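Side-chain contacts in plasma serine protease inhibitor (Homo sapiens, PDB 3DY0), which inhibits serine proteases in body fluids in a heparin-dependent manner, inactivating them irreversibly and helping to regulate proteolysis in blood plasma: residues I36-A41 against M163-F168; T124-S129 against K134-Y139; D150-L155 against G331-F336. All coordinates share one frame; numbering follows the deposited sequence.

Contact 1 (I36-A41 against M163-F168); sequences ISMSLA and MVNYIF
Ser-39 of helix 33-45 lies nearest Asn-165 of strand 159-172, their CA atoms 6.3 Å apart, where the two segments run in roughly opposing directions. The segment axes approach to 8.5 Å at an angle of 154°, so the helix runs nearly antiparallel to the strand; Met-38, Ser-39, Met-163 and Asn-165 meet in between. Asn-165 reaches toward the helix with CG anti to its own N (chi1 167°), which sets its amide beside Met-38. There the sulfur meets the amide nitrogen, SD of Met-38 being 3.3 Å from ND2 of Asn-165, and the two side chains cross at about a right angle. The same amide is gripped at both ends by others: Ser-35 OG bonds OD1, while ND2 is bonded to OD1 of Asn-95 on the adjoining strand 90-99. Next along, Ser-39 OG touches the aliphatic part of Asn-165, 3.5 Å from CB, and is itself bonded to the carbonyl of Ser-35. A water donates to the Ser-39 hydroxyl OG at 2.9 Å and to the strand's main chain at Met-163 O, 3.0 Å away. Met-163, bent at its last torsion (chi3 67°), brings its CE methyl to within 3.5 Å of Ser-39 O. This helix-on-sheet junction corresponds to the shutter region of serpins, beneath the central sheet. Its chemistry implies a buried polar seam within thioether packing: the rotation of the Asn-165 amide is fixed by partners on both its oxygen and its nitrogen, and a bridging water links polar groups that the helix and strand do not bring together directly.

Contact 2 (T124-S129 against K134-Y139); sequences TNFRDS and KQINDY
The turn leading into helix 129-143, the helix that serpin nomenclature calls F, folds back on the first turns of that helix, with Thr-124 meeting Gln-135 and Phe-126 meeting Ile-136. Residues Asn-125 to Asp-128 form a type I beta turn that includes an Asx turn, OD1 of Asn-125 accepting from N of Arg-127, and Asp-128 is the N-cap, its OD1 bonded to N of Gly-131. The polar half of the contact is one hydrogen bond: OG1 of Thr-124 donates to OE1 of Gln-135 over 2.9 Å, arriving above the amide plane, 49° out of it. A water adds a second grip on that oxygen, donating a hydrogen bond to Gln-135 OE1 at 2.8 Å and accepting one from Asn-125 N. NE2 bonds to the carbonyl of Pro-123, fixing the amide's rotation. The apolar half faces strand 159-172, where Ile-162 touches both Phe-126 and Ile-136. These two side chains cross at about a right angle, CE1 of Phe-126 lying 4.0 Å from CD1 of Ile-136. Thr-124 serves both halves: its chi1 of -63° puts OG1 beside the backbone N, bonded to Gln-135, and CG2 3.7 Å above the Phe-126 ring plane, over its centre.

Contact 3 (D150-L155 against G331-F336); sequences DLLKNL and GTIFTF
Between Leu-151 and Gly-331 the flat group is a backbone peptide, for no ring or amide side chain touches across this contact. The CD2 methyl of Leu-151 stops 4.1 Å from N of Gly-331, meeting the main chain directly because glycine carries no side chain there. The strand's two rings belong elsewhere: Phe-334 packs against Val-161, Val-308 and Ile-300, and Phe-336, at the chain end, stacks with His-303. All else across the contact is methyl against methyl, and Ile-333 is its hub. With CG1 anti to its carbonyl carbon (chi1 -53°) and the chain extended beyond, it carries CD1 out toward two leucines at once. CD1 of Ile-333 lies 4.0 Å from CD2 of Leu-152, the two side chains sliding past each other in opposite directions. It also lies 4.0 Å from CD1 of Leu-155, which crosses it at a slant. Ile-162 of strand 159-172 touches both leucines, and helix 129-143 covers them through Ile-136, Ala-132 and Met-133. The loop supplying the leucines is braced in polar fashion away from the strand: Lys-153 NZ donates to Asp-150 O at 2.8 Å, tilted 19° from the carbonyl plane, and N of Leu-152 is bonded to OD1 of Asn-137. In a cleaved serpin the strand ending here is the reactive centre loop inserted into the central sheet, consistent with strand 323-335 pairing antiparallel with both 159-172 and 307-319. The chemistry implies a hold without hydrogen bonds between the segments: main-chain pairing fixes the inserted strand edge to edge within the sheet, whereas dispersion and burial of branched side chains join its face to the loop that follows helix 129-143.

Overall arrangement
Contacts 1 and 3 each include a strand of the central sheet, whereas contact 2 lies in helix 129-143 and the turn before it, packed against that sheet. The residues that touch are mostly buried, yet their depth differs. Contact 1 lies about 8 Å from the chain's centre, contact 3 about 17 Å and contact 2 about 23 Å, measured from centre to centre. Contacts 1 and 3 meet where Met-163 O and Thr-332 N probably bond between neighbouring strands; contacts 2 and 3 meet through Asn-137 and Ile-136. The deepest contact is a polar and thioether seam with a bridging water, contact 3 joins its segments by leucine and isoleucine methyls, with no hydrogen bond between them, and the outermost combines a hydrogen bond with an aromatic-aliphatic patch.

Contact 1 (I36-A41 against M163-F168)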
loop_
_atom_site.group_PDB
_atom_site.type_symbol
_atom_site.label_atom_id
_atom_site.label_comp_id
_atom_site.label_asym_id
_atom_site.label_seq_id
_atom_site.Cartn_x
_atom_site.Cartn_y
_atom_site.Cartn_z
ATOM N N ILE A 36 -0.862 -2.137 -4.742
ATOM C CA ILE A 36 -1.022 -1.399 -5.981
ATOM C C ILE A 36 -0.104 -1.889 -7.090
ATOM O O ILE A 36 -0.536 -2.029 -8.238
ATOM C CB ILE A 36 -0.835 0.109 -5.730
ATOM C CG1 ILE A 36 -1.847 0.559 -4.668
ATOM C CG2 ILE A 36 -1.037 0.885 -7.027
ATOM C CD1 ILE A 36 -1.678 1.983 -4.186
ATOM N N SER A 37 1.153 -2.163 -6.748
ATOM C CA SER A 37 2.112 -2.662 -7.729
ATOM C C SER A 37 1.650 -4.011 -8.265
ATOM O O SER A 37 1.732 -4.274 -9.465
ATOM C CB SER A 37 3.497 -2.827 -7.097
ATOM O OG SER A 37 4.062 -1.579 -6.748
ATOM N N MET A 38 1.166 -4.866 -7.371
ATOM C CA MET A 38 0.702 -6.192 -7.771
ATOM C C MET A 38 -0.503 -6.022 -8.696
ATOM O O MET A 38 -0.618 -6.708 -9.708
ATOM C CB MET A 38 0.336 -7.044 -6.547
ATOM C CG MET A 38 -0.195 -8.430 -6.904
ATOM S SD MET A 38 -0.160 -9.606 -5.536
ATOM C CE MET A 38 1.591 -10.013 -5.501
ATOM N N SER A 39 -1.383 -5.077 -8.369
ATOM C CA SER A 39 -2.559 -4.835 -9.205
ATOM C C SER A 39 -2.159 -4.365 -10.599
ATOM O O SER A 39 -2.733 -4.798 -11.595
ATOM C CB SER A 39 -3.474 -3.791 -8.557
ATOM O OG SER A 39 -4.020 -4.277 -7.342
ATOM N N LEU A 40 -1.174 -3.475 -10.665
ATOM C CA LEU A 40 -0.703 -2.966 -11.947
ATOM C C LEU A 40 -0.004 -4.072 -12.742
ATOM O O LEU A 40 -0.128 -4.143 -13.967
ATOM C CB LEU A 40 0.243 -1.783 -11.725
ATOM C CG LEU A 40 -0.457 -0.466 -11.383
ATOM C CD1 LEU A 40 0.577 0.573 -10.976
ATOM C CD2 LEU A 40 -1.251 0.023 -12.593
ATOM N N ALA A 41 0.737 -4.933 -12.046
ATOM C CA ALA A 41 1.419 -6.037 -12.710
ATOM C C ALA A 41 0.387 -6.987 -13.326
ATOM O O ALA A 41 0.549 -7.449 -14.454
ATOM C CB ALA A 41 2.294 -6.785 -11.713
ATOM N N MET A 163 -11.124 -6.557 -10.717
ATOM C CA MET A 163 -9.966 -7.317 -10.269
ATOM C C MET A 163 -9.609 -6.800 -8.892
ATOM O O MET A 163 -9.451 -5.595 -8.700
ATOM C CB MET A 163 -8.804 -7.108 -11.238
ATOM C CG MET A 163 -7.534 -7.833 -10.847
ATOM S SD MET A 163 -6.320 -7.717 -12.169
ATOM C CE MET A 163 -5.966 -5.958 -12.133
ATOM N N VAL A 164 -9.489 -7.714 -7.940
ATOM C CA VAL A 164 -9.195 -7.339 -6.565
ATOM C C VAL A 164 -7.900 -7.894 -6.007
ATOM O O VAL A 164 -7.542 -9.046 -6.252
ATOM C CB VAL A 164 -10.334 -7.811 -5.624
ATOM C CG1 VAL A 164 -9.969 -7.540 -4.160
ATOM C CG2 VAL A 164 -11.639 -7.126 -6.000
ATOM N N ASN A 165 -7.185 -7.045 -5.279
ATOM C CA ASN A 165 -5.992 -7.474 -4.568
ATOM C C ASN A 165 -6.237 -7.028 -3.142
ATOM O O ASN A 165 -6.804 -5.962 -2.906
ATOM C CB ASN A 165 -4.703 -6.813 -5.052
ATOM C CG ASN A 165 -3.547 -7.056 -4.081
ATOM O OD1 ASN A 165 -3.347 -6.296 -3.133
ATOM N ND2 ASN A 165 -2.811 -8.141 -4.291
ATOM N N TYR A 166 -5.833 -7.858 -2.193
ATOM C CA TYR A 166 -5.988 -7.513 -0.789
ATOM C C TYR A 166 -4.720 -7.894 -0.061
ATOM O O TYR A 166 -3.975 -8.773 -0.497
ATOM C CB TYR A 166 -7.169 -8.268 -0.168
ATOM C CG TYR A 166 -6.976 -9.769 -0.121
ATOM C CD1 TYR A 166 -6.213 -10.367 0.883
ATOM C CD2 TYR A 166 -7.516 -10.586 -1.111
ATOM C CE1 TYR A 166 -5.987 -11.740 0.895
ATOM C CE2 TYR A 166 -7.298 -11.956 -1.109
ATOM C CZ TYR A 166 -6.533 -12.526 -0.106
ATOM O OH TYR A 166 -6.302 -13.882 -0.114
ATOM N N ILE A 167 -4.473 -7.209 1.046
ATOM C CA ILE A 167 -3.321 -7.501 1.879
ATOM C C ILE A 167 -3.747 -7.286 3.326
ATOM O O ILE A 167 -4.467 -6.331 3.643
ATOM C CB ILE A 167 -2.103 -6.597 1.520
ATOM C CG1 ILE A 167 -0.919 -6.934 2.432
ATOM C CG2 ILE A 167 -2.484 -5.124 1.626
ATOM C CD1 ILE A 167 0.380 -6.233 2.049
ATOM N N PHE A 168 -3.343 -8.205 4.195
ATOM C CA PHE A 168 -3.661 -8.105 5.614
ATOM C C PHE A 168 -2.405 -8.387 6.428
ATOM O O PHE A 168 -1.727 -9.394 6.209
ATOM C CB PHE A 168 -4.745 -9.105 6.021
ATOM C CG PHE A 168 -5.040 -9.089 7.497
ATOM C CD1 PHE A 168 -5.829 -8.085 8.050
ATOM C CD2 PHE A 168 -4.479 -10.041 8.339
ATOM C CE1 PHE A 168 -6.053 -8.028 9.425
ATOM C CE2 PHE A 168 -4.697 -9.992 9.719
ATOM C CZ PHE A 168 -5.484 -8.982 10.259
HETATM O O HOH W 1 -6.666 -4.613 -8.570
#

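Contact 2 (T124-S129 against K134-Y139)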
loop_
_atom_site.group_PDB
_atom_site.type_symbol
_atom_site.label_atom_id
_atom_site.label_comp_id
_atom_site.label_asym_id
_atom_site.label_seq_id
_atom_site.Cartn_x
_atom_site.Cartn_y
_atom_site.Cartn_z
ATOM N N THR A 124 -20.050 -12.993 -11.356
ATOM C CA THR A 124 -20.740 -11.864 -10.737
ATOM C C THR A 124 -21.778 -11.257 -11.670
ATOM O O THR A 124 -21.522 -11.061 -12.857
ATOM C CB THR A 124 -19.739 -10.750 -10.341
ATOM O OG1 THR A 124 -18.826 -11.253 -9.360
ATOM C CG2 THR A 124 -20.477 -9.539 -9.774
ATOM N N ASN A 125 -22.956 -10.966 -11.128
ATOM C CA ASN A 125 -24.009 -10.348 -11.918
ATOM C C ASN A 125 -23.949 -8.846 -11.679
ATOM O O ASN A 125 -24.573 -8.330 -10.751
ATOM C CB ASN A 125 -25.382 -10.890 -11.515
ATOM C CG ASN A 125 -26.514 -10.096 -12.125
ATOM O OD1 ASN A 125 -26.384 -9.563 -13.227
ATOM N ND2 ASN A 125 -27.637 -10.016 -11.416
ATOM N N PHE A 126 -23.185 -8.154 -12.519
ATOM C CA PHE A 126 -23.009 -6.715 -12.391
ATOM C C PHE A 126 -24.232 -5.875 -12.727
ATOM O O PHE A 126 -24.243 -4.671 -12.480
ATOM C CB PHE A 126 -21.808 -6.262 -13.224
ATOM C CG PHE A 126 -20.480 -6.549 -12.572
ATOM C CD1 PHE A 126 -20.098 -5.865 -11.421
ATOM C CD2 PHE A 126 -19.623 -7.510 -13.093
ATOM C CE1 PHE A 126 -18.878 -6.134 -10.798
ATOM C CE2 PHE A 126 -18.397 -7.790 -12.477
ATOM C CZ PHE A 126 -18.028 -7.098 -11.325
ATOM N N ARG A 127 -25.262 -6.500 -13.292
ATOM C CA ARG A 127 -26.483 -5.764 -13.606
ATOM C C ARG A 127 -27.133 -5.428 -12.272
ATOM O O ARG A 127 -27.868 -4.446 -12.147
ATOM C CB ARG A 127 -27.431 -6.621 -14.446
ATOM C CG ARG A 127 -26.904 -6.941 -15.830
ATOM N N ASP A 128 -26.852 -6.266 -11.280
ATOM C CA ASP A 128 -27.362 -6.092 -9.926
ATOM C C ASP A 128 -26.251 -5.392 -9.143
ATOM O O ASP A 128 -25.543 -6.020 -8.360
ATOM C CB ASP A 128 -27.671 -7.462 -9.314
ATOM C CG ASP A 128 -28.109 -7.374 -7.867
ATOM O OD1 ASP A 128 -28.286 -6.245 -7.366
ATOM O OD2 ASP A 128 -28.275 -8.436 -7.234
ATOM N N SER A 129 -26.110 -4.088 -9.366
ATOM C CA SER A 129 -25.080 -3.286 -8.709
ATOM C C SER A 129 -25.007 -3.484 -7.198
ATOM O O SER A 129 -23.921 -3.651 -6.642
ATOM C CB SER A 129 -25.298 -1.802 -9.015
ATOM O OG SER A 129 -26.552 -1.359 -8.526
ATOM N N LYS A 134 -22.146 -6.026 -2.649
ATOM C CA LYS A 134 -22.195 -6.835 -1.443
ATOM C C LYS A 134 -21.269 -8.041 -1.568
ATOM O O LYS A 134 -20.511 -8.350 -0.649
ATOM C CB LYS A 134 -23.626 -7.305 -1.169
ATOM C CG LYS A 134 -23.752 -8.162 0.081
ATOM C CD LYS A 134 -25.198 -8.550 0.338
ATOM C CE LYS A 134 -25.321 -9.417 1.575
ATOM N NZ LYS A 134 -24.543 -10.679 1.441
ATOM N N GLN A 135 -21.329 -8.714 -2.710
ATOM C CA GLN A 135 -20.494 -9.885 -2.944
ATOM C C GLN A 135 -19.008 -9.546 -2.834
ATOM O O GLN A 135 -18.260 -10.200 -2.103
ATOM C CB GLN A 135 -20.786 -10.466 -4.331
ATOM C CG GLN A 135 -19.778 -11.510 -4.788
ATOM C CD GLN A 135 -20.027 -11.979 -6.209
ATOM O OE1 GLN A 135 -20.562 -11.239 -7.035
ATOM N NE2 GLN A 135 -19.620 -13.206 -6.504
ATOM N N ILE A 136 -18.588 -8.513 -3.552
ATOM C CA ILE A 136 -17.184 -8.119 -3.546
ATOM C C ILE A 136 -16.747 -7.483 -2.233
ATOM O O ILE A 136 -15.676 -7.808 -1.717
ATOM C CB ILE A 136 -16.882 -7.178 -4.725
ATOM C CG1 ILE A 136 -17.189 -7.907 -6.041
ATOM C CG2 ILE A 136 -15.412 -6.755 -4.701
ATOM C CD1 ILE A 136 -17.126 -7.034 -7.274
ATOM N N ASN A 137 -17.566 -6.591 -1.678
ATOM C CA ASN A 137 -17.204 -5.959 -0.413
ATOM C C ASN A 137 -17.136 -6.977 0.719
ATOM O O ASN A 137 -16.287 -6.864 1.603
ATOM C CB ASN A 137 -18.185 -4.839 -0.049
ATOM C CG ASN A 137 -17.998 -3.601 -0.905
ATOM O OD1 ASN A 137 -16.943 -3.403 -1.503
ATOM N ND2 ASN A 137 -19.018 -2.747 -0.952
ATOM N N ASP A 138 -18.028 -7.968 0.706
ATOM C CA ASP A 138 -18.004 -8.995 1.742
ATOM C C ASP A 138 -16.730 -9.825 1.617
ATOM O O ASP A 138 -16.144 -10.231 2.621
ATOM C CB ASP A 138 -19.216 -9.929 1.633
ATOM C CG ASP A 138 -20.493 -9.304 2.167
ATOM O OD1 ASP A 138 -20.413 -8.280 2.879
ATOM O OD2 ASP A 138 -21.582 -9.851 1.884
ATOM N N TYR A 139 -16.316 -10.085 0.377
ATOM C CA TYR A 139 -15.105 -10.860 0.123
ATOM C C TYR A 139 -13.894 -10.105 0.650
ATOM O O TYR A 139 -13.060 -10.674 1.349
ATOM C CB TYR A 139 -14.924 -11.109 -1.379
ATOM C CG TYR A 139 -13.593 -11.735 -1.751
ATOM C CD1 TYR A 139 -13.370 -13.102 -1.591
ATOM C CD2 TYR A 139 -12.557 -10.955 -2.262
ATOM C CE1 TYR A 139 -12.141 -13.679 -1.932
ATOM C CE2 TYR A 139 -11.329 -11.522 -2.610
ATOM C CZ TYR A 139 -11.129 -12.879 -2.443
ATOM O OH TYR A 139 -9.917 -13.434 -2.796
HETATM O O HOH W 2 -23.173 -11.326 -8.063
#

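Contact 3 (D150-L155 against G331-F336)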
loop_
_atom_site.group_PDB
_atom_site.type_symbol
_atom_site.label_atom_id
_atom_site.label_comp_id
_atom_site.label_asym_id
_atom_site.label_seq_id
_atom_site.Cartn_x
_atom_site.Cartn_y
_atom_site.Cartn_z
ATOM N N ASP A 150 -16.627 -1.896 2.824
ATOM C CA ASP A 150 -17.194 -1.083 1.753
ATOM C C ASP A 150 -16.165 -0.530 0.767
ATOM O O ASP A 150 -16.176 0.659 0.452
ATOM C CB ASP A 150 -18.000 0.071 2.356
ATOM C CG ASP A 150 -19.228 -0.407 3.114
ATOM O OD1 ASP A 150 -19.844 0.413 3.824
ATOM O OD2 ASP A 150 -19.582 -1.599 2.995
ATOM N N LEU A 151 -15.280 -1.389 0.268
ATOM C CA LEU A 151 -14.280 -0.942 -0.694
ATOM C C LEU A 151 -14.977 -0.243 -1.857
ATOM O O LEU A 151 -14.566 0.832 -2.294
ATOM C CB LEU A 151 -13.483 -2.131 -1.239
ATOM C CG LEU A 151 -12.496 -1.776 -2.356
ATOM C CD1 LEU A 151 -11.371 -0.901 -1.799
ATOM C CD2 LEU A 151 -11.928 -3.048 -2.961
ATOM N N LEU A 152 -16.043 -0.868 -2.348
ATOM C CA LEU A 152 -16.809 -0.340 -3.468
ATOM C C LEU A 152 -18.044 0.435 -3.014
ATOM O O LEU A 152 -18.809 -0.033 -2.174
ATOM C CB LEU A 152 -17.255 -1.488 -4.380
ATOM C CG LEU A 152 -16.157 -2.394 -4.947
ATOM C CD1 LEU A 152 -16.788 -3.565 -5.685
ATOM C CD2 LEU A 152 -15.257 -1.596 -5.872
ATOM N N LYS A 153 -18.225 1.625 -3.577
ATOM C CA LYS A 153 -19.378 2.462 -3.260
ATOM C C LYS A 153 -20.011 2.997 -4.539
ATOM O O LYS A 153 -19.312 3.425 -5.452
ATOM C CB LYS A 153 -18.965 3.635 -2.363
ATOM C CG LYS A 153 -18.619 3.236 -0.940
ATOM C CD LYS A 153 -18.289 4.455 -0.091
ATOM C CE LYS A 153 -17.998 4.064 1.350
ATOM N NZ LYS A 153 -16.801 3.184 1.454
ATOM N N ASN A 154 -21.341 2.961 -4.588
ATOM C CA ASN A 154 -22.107 3.443 -5.734
ATOM C C ASN A 154 -21.524 2.935 -7.055
ATOM O O ASN A 154 -21.256 3.714 -7.971
ATOM C CB ASN A 154 -22.144 4.975 -5.721
ATOM C CG ASN A 154 -23.237 5.540 -6.607
ATOM O OD1 ASN A 154 -24.400 5.146 -6.506
ATOM N ND2 ASN A 154 -22.872 6.476 -7.474
ATOM N N LEU A 155 -21.348 1.621 -7.143
ATOM C CA LEU A 155 -20.789 0.969 -8.323
ATOM C C LEU A 155 -21.437 1.384 -9.642
ATOM O O LEU A 155 -22.658 1.382 -9.778
ATOM C CB LEU A 155 -20.878 -0.551 -8.161
ATOM C CG LEU A 155 -20.211 -1.417 -9.234
ATOM C CD1 LEU A 155 -18.739 -1.051 -9.358
ATOM C CD2 LEU A 155 -20.366 -2.883 -8.865
ATOM N N GLY A 331 -9.203 -2.225 -5.978
ATOM C CA GLY A 331 -10.210 -2.756 -6.877
ATOM C C GLY A 331 -10.084 -2.080 -8.224
ATOM O O GLY A 331 -10.280 -0.868 -8.336
ATOM N N THR A 332 -9.731 -2.855 -9.245
ATOM C CA THR A 332 -9.578 -2.326 -10.594
ATOM C C THR A 332 -10.853 -2.675 -11.354
ATOM O O THR A 332 -11.148 -3.847 -11.590
ATOM C CB THR A 332 -8.348 -2.939 -11.282
ATOM O OG1 THR A 332 -7.174 -2.603 -10.529
ATOM C CG2 THR A 332 -8.200 -2.406 -12.692
ATOM N N ILE A 333 -11.609 -1.643 -11.719
ATOM C CA ILE A 333 -12.888 -1.824 -12.394
ATOM C C ILE A 333 -12.838 -1.648 -13.910
ATOM O O ILE A 333 -12.376 -0.621 -14.406
ATOM C CB ILE A 333 -13.926 -0.849 -11.802
ATOM C CG1 ILE A 333 -13.960 -1.001 -10.276
ATOM C CG2 ILE A 333 -15.305 -1.114 -12.408
ATOM C CD1 ILE A 333 -14.904 -0.034 -9.565
ATOM N N PHE A 334 -13.318 -2.660 -14.634
ATOM C CA PHE A 334 -13.349 -2.635 -16.098
ATOM C C PHE A 334 -14.774 -2.427 -16.592
ATOM O O PHE A 334 -15.715 -2.985 -16.032
ATOM C CB PHE A 334 -12.843 -3.952 -16.693
ATOM C CG PHE A 334 -11.434 -4.299 -16.313
ATOM C CD1 PHE A 334 -11.155 -4.857 -15.073
ATOM C CD2 PHE A 334 -10.390 -4.091 -17.208
ATOM C CE1 PHE A 334 -9.853 -5.206 -14.728
ATOM C CE2 PHE A 334 -9.082 -4.434 -16.872
ATOM C CZ PHE A 334 -8.814 -4.995 -15.630
ATOM N N THR A 335 -14.919 -1.633 -17.650
ATOM C CA THR A 335 -16.226 -1.360 -18.246
ATOM C C THR A 335 -16.146 -1.495 -19.764
ATOM O O THR A 335 -15.056 -1.497 -20.338
ATOM C CB THR A 335 -16.715 0.072 -17.922
ATOM O OG1 THR A 335 -15.787 1.029 -18.448
ATOM C CG2 THR A 335 -16.843 0.266 -16.423
ATOM N N PHE A 336 -17.305 -1.620 -20.409
ATOM C CA PHE A 336 -17.370 -1.726 -21.864
ATOM C C PHE A 336 -17.932 -0.440 -22.461
ATOM O O PHE A 336 -18.290 0.471 -21.681
ATOM C CB PHE A 336 -18.257 -2.899 -22.302
ATOM C CG PHE A 336 -17.625 -4.251 -22.124
ATOM C CD1 PHE A 336 -16.247 -4.414 -22.219
ATOM C CD2 PHE A 336 -18.418 -5.373 -21.899
ATOM C CE1 PHE A 336 -15.667 -5.675 -22.093
ATOM C CE2 PHE A 336 -17.848 -6.636 -21.772
ATOM C CZ PHE A 336 -16.470 -6.789 -21.869
ATOM O OXT PHE A 336 -18.015 -0.364 -23.705
#